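PDB 3H3Z: cyclic nucleotide-binding protein from Ruegeria pomeroyi DSS-3, which probably binds a cyclic nucleotide and, as in other regulators of the CRP family, is likely to act as a DNA-binding transcription factor. Local coordinates for residues Lys62-Thr67 / Ser98-Thr103. Residues are numbered along the deposited sequence; the frame is centred on the assembly and turned at random.
Sequences KLFRMT and SAEAVT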
loop_
_atom_site.group_PDB
_atom_site.type_symbol
_atom_site.label_atom_id
_atom_site.label_comp_id
_atom_site.label_asym_id
_atom_site.label_seq_id
_atom_site.Cartn_x
_atom_site.Cartn_y
_atom_site.Cartn_z
ATOM N N LYS B 62 19.053 -9.081 -4.222
ATOM C CA LYS B 62 17.917 -9.630 -4.949
ATOM C C LYS B 62 17.425 -10.819 -4.177
ATOM O O LYS B 62 18.206 -11.471 -3.492
ATOM C CB LYS B 62 18.278 -10.062 -6.372
ATOM C CG LYS B 62 19.034 -11.373 -6.469
ATOM C CD LYS B 62 19.673 -11.594 -7.820
ATOM C CE LYS B 62 20.527 -12.877 -7.786
ATOM N NZ LYS B 62 21.340 -13.124 -8.998
ATOM N N LEU B 63 16.117 -11.055 -4.267
ATOM C CA LEU B 63 15.503 -12.197 -3.687
ATOM C C LEU B 63 15.054 -13.006 -4.888
ATOM O O LEU B 63 14.577 -12.402 -5.860
ATOM C CB LEU B 63 14.303 -11.831 -2.822
ATOM C CG LEU B 63 14.493 -10.878 -1.620
ATOM C CD1 LEU B 63 13.265 -10.884 -0.710
ATOM C CD2 LEU B 63 15.662 -11.276 -0.838
ATOM N N PHE B 64 15.219 -14.338 -4.823
ATOM C CA PHE B 64 14.818 -15.249 -5.894
ATOM C C PHE B 64 14.378 -16.664 -5.443
ATOM O O PHE B 64 14.771 -17.158 -4.351
ATOM C CB PHE B 64 15.954 -15.383 -6.920
ATOM C CG PHE B 64 17.216 -16.026 -6.367
ATOM C CD1 PHE B 64 18.206 -15.258 -5.760
ATOM C CD2 PHE B 64 17.412 -17.402 -6.467
ATOM C CE1 PHE B 64 19.325 -15.843 -5.239
ATOM C CE2 PHE B 64 18.545 -18.001 -5.967
ATOM C CZ PHE B 64 19.507 -17.226 -5.346
ATOM N N ARG B 65 13.525 -17.265 -6.280
ATOM C CA ARG B 65 13.056 -18.650 -6.164
ATOM C C ARG B 65 13.554 -19.504 -7.329
ATOM O O ARG B 65 13.821 -19.006 -8.408
ATOM C CB ARG B 65 11.530 -18.774 -6.171
ATOM C CG ARG B 65 10.867 -18.910 -4.785
ATOM C CD ARG B 65 9.369 -19.361 -4.859
HETATM N N MSE B 66 13.661 -20.810 -7.089
HETATM C CA MSE B 66 14.046 -21.754 -8.111
HETATM C C MSE B 66 12.817 -22.234 -8.855
HETATM O O MSE B 66 11.875 -22.695 -8.222
HETATM C CB MSE B 66 14.737 -22.954 -7.505
HETATM C CG MSE B 66 15.999 -22.606 -6.751
HETATM SE SE MSE B 66 17.189 -21.460 -7.766
HETATM C CE MSE B 66 17.214 -22.400 -9.399
ATOM N N THR B 67 12.828 -22.117 -10.190
ATOM C CA THR B 67 11.735 -22.625 -10.994
ATOM C C THR B 67 11.787 -24.121 -10.845
ATOM O O THR B 67 12.798 -24.673 -10.419
ATOM C CB THR B 67 11.811 -22.224 -12.478
ATOM O OG1 THR B 67 13.006 -22.733 -13.089
ATOM C CG2 THR B 67 11.798 -20.711 -12.621
ATOM N N SER B 98 15.600 -17.249 -1.653
ATOM C CA SER B 98 16.987 -17.030 -1.280
ATOM C C SER B 98 17.270 -15.562 -1.514
ATOM O O SER B 98 16.531 -14.909 -2.224
ATOM C CB SER B 98 17.924 -17.925 -2.108
ATOM O OG SER B 98 17.539 -19.270 -1.951
ATOM N N ALA B 99 18.348 -15.062 -0.932
ATOM C CA ALA B 99 18.755 -13.647 -1.020
ATOM C C ALA B 99 20.218 -13.597 -1.273
ATOM O O ALA B 99 20.970 -14.277 -0.583
ATOM C CB ALA B 99 18.428 -12.837 0.294
ATOM N N GLU B 100 20.627 -12.740 -2.206
ATOM C CA GLU B 100 22.015 -12.623 -2.583
ATOM C C GLU B 100 22.334 -11.199 -2.972
ATOM O O GLU B 100 21.495 -10.532 -3.557
ATOM C CB GLU B 100 22.252 -13.575 -3.738
ATOM C CG GLU B 100 23.599 -13.535 -4.443
ATOM C CD GLU B 100 23.622 -14.562 -5.610
ATOM O OE1 GLU B 100 23.308 -15.763 -5.359
ATOM O OE2 GLU B 100 23.923 -14.159 -6.759
ATOM N N ALA B 101 23.543 -10.767 -2.603
ATOM C CA ALA B 101 24.081 -9.451 -2.897
ATOM C C ALA B 101 24.325 -9.276 -4.397
ATOM O O ALA B 101 25.125 -9.981 -4.988
ATOM C CB ALA B 101 25.392 -9.242 -2.138
ATOM N N VAL B 102 23.635 -8.339 -5.020
ATOM C CA VAL B 102 23.831 -8.083 -6.427
ATOM C C VAL B 102 25.038 -7.175 -6.617
ATOM O O VAL B 102 25.654 -7.207 -7.650
ATOM C CB VAL B 102 22.607 -7.444 -7.038
ATOM C CG1 VAL B 102 22.952 -6.898 -8.389
ATOM C CG2 VAL B 102 21.534 -8.477 -7.118
ATOM N N THR B 103 25.346 -6.361 -5.619
ATOM C CA THR B 103 26.464 -5.483 -5.634
ATOM C C THR B 103 27.084 -5.677 -4.278
ATOM O O THR B 103 26.469 -6.282 -3.413
ATOM C CB THR B 103 26.023 -4.018 -5.722
ATOM O OG1 THR B 103 25.522 -3.593 -4.433
ATOM C CG2 THR B 103 24.941 -3.827 -6.800
#
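K62 pairs with E100, and F64 with S98, as antiparallel hydrogen-bonded pairs that join neighbouring strands in one sheet of the beta-roll of a cyclic nucleotide-binding domain. Two backbone bonds define each pair; the straightest runs from S98 N to F64 O, 2.8 Å with 176° at the hydrogen. Between them L63 and A99 form a non-hydrogen-bonded pair on the other face of the sheet, where L63 CD2 packs on A99 CB.

The side chain of K62 can be followed atom by atom. CG sits between the backbone N and the carbonyl carbon (chi1 77°), and the chain is extended from there on. K62 CB lies 3.7 Å from V102 CG2, and CG and CD continue along that same methyl. K62 and E100 lie side by side and point the same way, and K62 CE comes to 3.8 Å from E100 OE2. At the tip, K62 NZ makes a long salt bridge of 3.6 Å to E100 OE2, while its stronger polar partner is E72 on the adjacent strand 72-79. K62 NZ thus lies between acidic side chains of the two flanking strands, which is consistent with an electrostatic link across the three strands. An alanine here would probably deprive E72 and E100 of this lysine's positive charge and lose the packing of CG and CD on V102 CG2.

F64 CG, like that of K62, sits between the backbone N and the carbonyl carbon, which brings the ring over S98 CB. S98 CB makes a CH-pi contact over one face, 4.0 Å from the F64 ring centroid and displaced toward the rim. S98 OG is held elsewhere, by the backbone N of Q46. E100 CB meets the F64 ring at its edge, in plane, and the carboxylate is turned 76° from the ring plane, with E100 OE1 4.0 Å from F64 CE1.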